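Local coordinates for geranyltranstransferase (Enterococcus faecalis, PDB 3P8L), which probably catalyses the condensation of isopentenyl diphosphate with geranyl diphosphate to give farnesyl diphosphate, a magnesium-dependent step of isoprenoid biosynthesis, at residues 63-68 with 282-287; 219-224 with 268-273. All coordinates share one frame; numbering follows the deposited sequence.

Both contacts use helix 259-283 or its continuation, contact 2 near the middle of the helix and contact 1 in the loop just beyond its C-terminal end. Their centres lie 22 Å apart and their nearest atoms about 9 Å. The chain between the partners of contact 1 includes both segments of contact 2. Contact 2 lies just ahead in sequence of the second aspartate-rich motif; in relatives that motif binds diphosphate through magnesium, and it probably does so here. Contact 1, centred 21 Å from the centre of the chain, is packing between the C-terminal end of helix 53-64 with the turn after it and the loop after helix 259-283.

Contact 1 (63-68 with 282-287); sequences AAFQKE and ANVPNF
The carbonyl oxygen of Ala64 faces Phe287, whose CA lies 3.3 Å from Ala64 O in a CA-H...O contact (143° at the hydrogen); Phe287 CD1 lies 3.2 Å from Ala64 O, which approaches the ring obliquely. The backbones of Ala64 and Ser288 are also hydrogen-bonded. Although CB of Phe287 points away from 63-68, a chi1 of -172° sets CG opposite the backbone N and brings the ring end back, with Phe287 CE1 3.7 Å from Ala64 CB, a methyl small enough to let the ring in. The same CE1 sits 3.6 Å above the plane of the Phe65 ring, toward the rim. The two planes are inclined at 45° with centroids 5.1 Å apart, a slanting aromatic pair. At the edge of the Phe65 ring, Val284 CG1 is 4.2 Å from Phe65 CD2 and adds a branched apolar flank. Two helix ends meet here in the all-helical isoprenoid synthase fold: Phe65 and Val284 end the helical conformation of helices 53-64 and 259-283, and Asn286 centres an inverse gamma turn. From this turn, Asn286 ND2 gives a weak hydrogen bond to Gln66 OE1, 3.3 Å away, their amide planes crossing steeply. The nitrogen of the same amide, Gln66 NE2, hydrogen-bonds more strongly to Ser288 OG. The N-terminal histidine run, evidently a purification tag, also hydrogen-bonds here: His4 NE2 with Phe65 O, His6 backbone with Gln66 backbone.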
loop_
_atom_site.group_PDB
_atom_site.type_symbol
_atom_site.label_atom_id
_atom_site.label_comp_id
_atom_site.label_asym_id
_atom_site.label_seq_id
_atom_site.Cartn_x
_atom_site.Cartn_y
_atom_site.Cartn_z
ATOM N N ALA A 63 4.496 -25.418 -7.226
ATOM C CA ALA A 63 4.196 -26.827 -7.526
ATOM C C ALA A 63 5.030 -27.357 -8.691
ATOM O O ALA A 63 5.577 -28.455 -8.608
ATOM C CB ALA A 63 2.712 -27.032 -7.799
ATOM N N ALA A 64 5.121 -26.561 -9.753
ATOM C CA ALA A 64 5.965 -26.860 -10.909
ATOM C C ALA A 64 7.434 -27.182 -10.564
ATOM O O ALA A 64 8.039 -28.020 -11.224
ATOM C CB ALA A 64 5.889 -25.736 -11.920
ATOM N N PHE A 65 7.985 -26.534 -9.536
ATOM C CA PHE A 65 9.370 -26.793 -9.085
ATOM C C PHE A 65 9.465 -27.814 -7.945
ATOM O O PHE A 65 10.499 -27.912 -7.271
ATOM C CB PHE A 65 10.084 -25.493 -8.682
ATOM C CG PHE A 65 10.270 -24.532 -9.812
ATOM C CD1 PHE A 65 9.500 -23.379 -9.881
ATOM C CD2 PHE A 65 11.200 -24.782 -10.821
ATOM C CE1 PHE A 65 9.645 -22.486 -10.922
ATOM C CE2 PHE A 65 11.353 -23.889 -11.873
ATOM C CZ PHE A 65 10.571 -22.737 -11.924
ATOM N N GLN A 66 8.374 -28.550 -7.746
ATOM C CA GLN A 66 8.292 -29.702 -6.860
ATOM C C GLN A 66 8.674 -29.400 -5.421
ATOM O O GLN A 66 9.348 -30.192 -4.762
ATOM C CB GLN A 66 9.085 -30.893 -7.432
ATOM C CG GLN A 66 8.415 -31.529 -8.663
ATOM C CD GLN A 66 9.346 -32.427 -9.472
ATOM O OE1 GLN A 66 10.415 -32.813 -9.006
ATOM N NE2 GLN A 66 8.938 -32.763 -10.691
ATOM N N LYS A 67 8.249 -28.234 -4.945
ATOM C CA LYS A 67 8.464 -27.850 -3.557
ATOM C C LYS A 67 7.172 -28.066 -2.783
ATOM O O LYS A 67 6.090 -27.781 -3.294
ATOM C CB LYS A 67 8.904 -26.390 -3.480
ATOM C CG LYS A 67 9.027 -25.841 -2.068
ATOM C CD LYS A 67 9.387 -24.373 -2.091
ATOM C CE LYS A 67 8.480 -23.567 -1.181
ATOM N NZ LYS A 67 8.302 -24.158 0.163
ATOM N N GLU A 68 7.271 -28.589 -1.567
ATOM C CA GLU A 68 6.088 -28.721 -0.730
ATOM C C GLU A 68 5.650 -27.336 -0.242
ATOM O O GLU A 68 6.493 -26.528 0.148
ATOM C CB GLU A 68 6.364 -29.643 0.454
ATOM C CG GLU A 68 5.097 -30.107 1.164
ATOM C CD GLU A 68 5.381 -30.902 2.422
ATOM O OE1 GLU A 68 4.444 -31.568 2.912
ATOM O OE2 GLU A 68 6.529 -30.861 2.925
ATOM N N ALA A 282 14.531 -27.618 -19.817
ATOM C CA ALA A 282 15.941 -27.863 -20.146
ATOM C C ALA A 282 16.893 -27.403 -19.037
ATOM O O ALA A 282 17.881 -28.077 -18.746
ATOM C CB ALA A 282 16.301 -27.194 -21.467
ATOM N N ASN A 283 16.577 -26.269 -18.415
ATOM C CA ASN A 283 17.413 -25.681 -17.366
ATOM C C ASN A 283 17.224 -26.302 -15.981
ATOM O O ASN A 283 18.104 -26.190 -15.126
ATOM C CB ASN A 283 17.167 -24.168 -17.269
ATOM C CG ASN A 283 17.892 -23.371 -18.346
ATOM O OD1 ASN A 283 18.693 -22.488 -18.036
ATOM N ND2 ASN A 283 17.605 -23.667 -19.612
ATOM N N VAL A 284 16.069 -26.925 -15.746
ATOM C CA VAL A 284 15.736 -27.465 -14.417
ATOM C C VAL A 284 15.328 -28.947 -14.481
ATOM O O VAL A 284 14.357 -29.297 -15.160
ATOM C CB VAL A 284 14.640 -26.610 -13.681
ATOM C CG1 VAL A 284 14.282 -27.206 -12.322
ATOM C CG2 VAL A 284 15.105 -25.169 -13.494
ATOM N N PRO A 285 16.087 -29.819 -13.780
ATOM C CA PRO A 285 15.786 -31.253 -13.705
ATOM C C PRO A 285 14.439 -31.538 -13.030
ATOM O O PRO A 285 13.535 -32.078 -13.672
ATOM C CB PRO A 285 16.954 -31.823 -12.877
ATOM C CG PRO A 285 17.592 -30.650 -12.208
ATOM C CD PRO A 285 17.363 -29.487 -13.117
ATOM N N ASN A 286 14.311 -31.157 -11.761
ATOM C CA ASN A 286 13.072 -31.324 -11.010
ATOM C C ASN A 286 12.040 -30.267 -11.399
ATOM O O ASN A 286 11.946 -29.205 -10.777
ATOM C CB ASN A 286 13.354 -31.288 -9.506
ATOM C CG ASN A 286 14.181 -32.475 -9.038
ATOM O OD1 ASN A 286 15.327 -32.319 -8.621
ATOM N ND2 ASN A 286 13.602 -33.672 -9.114
ATOM N N PHE A 287 11.272 -30.569 -12.440
ATOM C CA PHE A 287 10.307 -29.622 -12.968
ATOM C C PHE A 287 9.077 -30.308 -13.571
ATOM O O PHE A 287 9.180 -30.990 -14.590
ATOM C CB PHE A 287 10.978 -28.701 -13.991
ATOM C CG PHE A 287 10.111 -27.569 -14.452
ATOM C CD1 PHE A 287 9.723 -26.568 -13.566
ATOM C CD2 PHE A 287 9.697 -27.493 -15.771
ATOM C CE1 PHE A 287 8.919 -25.514 -13.986
ATOM C CE2 PHE A 287 8.894 -26.445 -16.203
ATOM C CZ PHE A 287 8.496 -25.456 -15.304
#

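Contact 2 (219-224 with 268-273); sequences GLAFQI and HQLAEG
Leu220 lays a methyl over the flat amide of Gln269: Leu220 CD2 is 3.5 Å from Gln269 NE2 and 3.7 Å from Gln269 CD, and it lies over a face of the amide rather than in its plane. A bend in the glutamine chain about CB-CG (chi2 -55°) presents that face to the methyl, while Gln269 OE1 is hydrogen-bonded to ND1 of His217, about one turn before Leu220 in helix 205-230. A long side chain suits this position, since its methylenes can pack while its amide finds a polar partner. Those methylenes do so: Gln269 CB is 3.9 Å from Ala221 CB, and Gln269 CG is 4.2 Å from Ile224 CD1. Ala221, whose small methyl points toward the partner helix, lets the backbones come near, the CA atoms of Ala221 and Gln269 being 5.7 Å apart. The end of Leu270 closes in on the same methyl, with Leu270 CD2 4.0 Å from Ala221 CB. No hydrogen bond joins the two segments. Their axes approach to 9.1 Å and run nearly antiparallel, at 157°, as in neighbouring helices of the all-helical isoprenoid synthase fold. Tyr253 of the short helix 253-257 touches Leu220 and Ile224, Leu299 beyond helix 289-298 meets Ala221 and Leu270, and a hydrogen bond from Gln223 NE2 to Thr186 OG1 ties helix 205-230 to helix 175-200.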
loop_
_atom_site.group_PDB
_atom_site.type_symbol
_atom_site.label_atom_id
_atom_site.label_comp_id
_atom_site.label_asym_id
_atom_site.label_seq_id
_atom_site.Cartn_x
_atom_site.Cartn_y
_atom_site.Cartn_z
ATOM N N GLY A 219 -0.205 -13.495 -19.401
ATOM C CA GLY A 219 -0.989 -12.292 -19.077
ATOM C C GLY A 219 -1.607 -11.629 -20.288
ATOM O O GLY A 219 -2.730 -11.121 -20.225
ATOM N N LEU A 220 -0.872 -11.642 -21.400
ATOM C CA LEU A 220 -1.376 -11.102 -22.656
ATOM C C LEU A 220 -2.390 -12.066 -23.256
ATOM O O LEU A 220 -3.465 -11.649 -23.697
ATOM C CB LEU A 220 -0.215 -10.820 -23.628
ATOM C CG LEU A 220 -0.423 -9.811 -24.773
ATOM C CD1 LEU A 220 -0.799 -8.416 -24.266
ATOM C CD2 LEU A 220 0.824 -9.726 -25.645
ATOM N N ALA A 221 -2.073 -13.359 -23.244
ATOM C CA ALA A 221 -3.013 -14.387 -23.718
ATOM C C ALA A 221 -4.363 -14.339 -22.973
ATOM O O ALA A 221 -5.406 -14.531 -23.582
ATOM C CB ALA A 221 -2.390 -15.785 -23.636
ATOM N N PHE A 222 -4.311 -14.046 -21.672
ATOM C CA PHE A 222 -5.485 -13.927 -20.797
ATOM C C PHE A 222 -6.395 -12.804 -21.284
ATOM O O PHE A 222 -7.606 -12.993 -21.408
ATOM C CB PHE A 222 -5.013 -13.709 -19.336
ATOM C CG PHE A 222 -6.103 -13.322 -18.353
ATOM C CD1 PHE A 222 -7.045 -14.259 -17.912
ATOM C CD2 PHE A 222 -6.145 -12.029 -17.819
ATOM C CE1 PHE A 222 -8.043 -13.902 -16.983
ATOM C CE2 PHE A 222 -7.134 -11.659 -16.890
ATOM C CZ PHE A 222 -8.086 -12.600 -16.469
ATOM N N GLN A 223 -5.795 -11.657 -21.593
ATOM C CA GLN A 223 -6.533 -10.488 -22.064
ATOM C C GLN A 223 -7.103 -10.659 -23.471
ATOM O O GLN A 223 -8.260 -10.310 -23.713
ATOM C CB GLN A 223 -5.661 -9.240 -22.020
ATOM C CG GLN A 223 -6.469 -7.954 -21.904
ATOM C CD GLN A 223 -6.591 -7.480 -20.469
ATOM O OE1 GLN A 223 -7.663 -7.546 -19.868
ATOM N NE2 GLN A 223 -5.481 -7.006 -19.910
ATOM N N ILE A 224 -6.293 -11.189 -24.390
ATOM C CA ILE A 224 -6.749 -11.448 -25.760
ATOM C C ILE A 224 -7.932 -12.427 -25.770
ATOM O O ILE A 224 -8.899 -12.219 -26.499
ATOM C CB ILE A 224 -5.595 -11.942 -26.682
ATOM C CG1 ILE A 224 -4.499 -10.873 -26.794
ATOM C CG2 ILE A 224 -6.119 -12.287 -28.080
ATOM C CD1 ILE A 224 -3.156 -11.400 -27.273
ATOM N N HIS A 268 -0.276 -17.603 -30.853
ATOM C CA HIS A 268 1.142 -17.233 -30.790
ATOM C C HIS A 268 1.659 -17.008 -29.355
ATOM O O HIS A 268 2.757 -17.463 -29.007
ATOM C CB HIS A 268 1.444 -16.020 -31.693
ATOM C CG HIS A 268 1.273 -16.300 -33.157
ATOM N ND1 HIS A 268 0.710 -15.390 -34.028
ATOM C CD2 HIS A 268 1.572 -17.395 -33.899
ATOM C CE1 HIS A 268 0.675 -15.911 -35.242
ATOM N NE2 HIS A 268 1.191 -17.127 -35.191
ATOM N N GLN A 269 0.868 -16.332 -28.522
ATOM C CA GLN A 269 1.240 -16.164 -27.108
ATOM C C GLN A 269 1.330 -17.507 -26.390
ATOM O O GLN A 269 2.292 -17.753 -25.650
ATOM C CB GLN A 269 0.273 -15.233 -26.366
ATOM C CG GLN A 269 0.326 -13.771 -26.784
ATOM C CD GLN A 269 1.715 -13.141 -26.692
ATOM O OE1 GLN A 269 2.498 -13.408 -25.772
ATOM N NE2 GLN A 269 2.017 -12.285 -27.653
ATOM N N LEU A 270 0.342 -18.373 -26.629
ATOM C CA LEU A 270 0.359 -19.727 -26.057
ATOM C C LEU A 270 1.592 -20.505 -26.506
ATOM O O LEU A 270 2.275 -21.119 -25.679
ATOM C CB LEU A 270 -0.930 -20.503 -26.374
ATOM C CG LEU A 270 -2.251 -19.905 -25.876
ATOM C CD1 LEU A 270 -3.417 -20.778 -26.289
ATOM C CD2 LEU A 270 -2.256 -19.677 -24.358
ATOM N N ALA A 271 1.898 -20.437 -27.805
ATOM C CA ALA A 271 3.101 -21.082 -28.354
ATOM C C ALA A 271 4.375 -20.537 -27.716
ATOM O O ALA A 271 5.294 -21.296 -27.384
ATOM C CB ALA A 271 3.155 -20.928 -29.888
ATOM N N GLU A 272 4.417 -19.224 -27.516
ATOM C CA GLU A 272 5.582 -18.593 -26.900
ATOM C C GLU A 272 5.715 -18.943 -25.418
ATOM O O GLU A 272 6.822 -19.198 -24.935
ATOM C CB GLU A 272 5.592 -17.088 -27.154
ATOM C CG GLU A 272 5.926 -16.771 -28.617
ATOM C CD GLU A 272 6.788 -15.542 -28.793
ATOM O OE1 GLU A 272 7.470 -15.139 -27.828
ATOM O OE2 GLU A 272 6.800 -14.990 -29.911
ATOM N N GLY A 273 4.579 -19.007 -24.723
ATOM C CA GLY A 273 4.535 -19.537 -23.358
ATOM C C GLY A 273 5.099 -20.952 -23.259
ATOM O O GLY A 273 5.954 -21.219 -22.404
#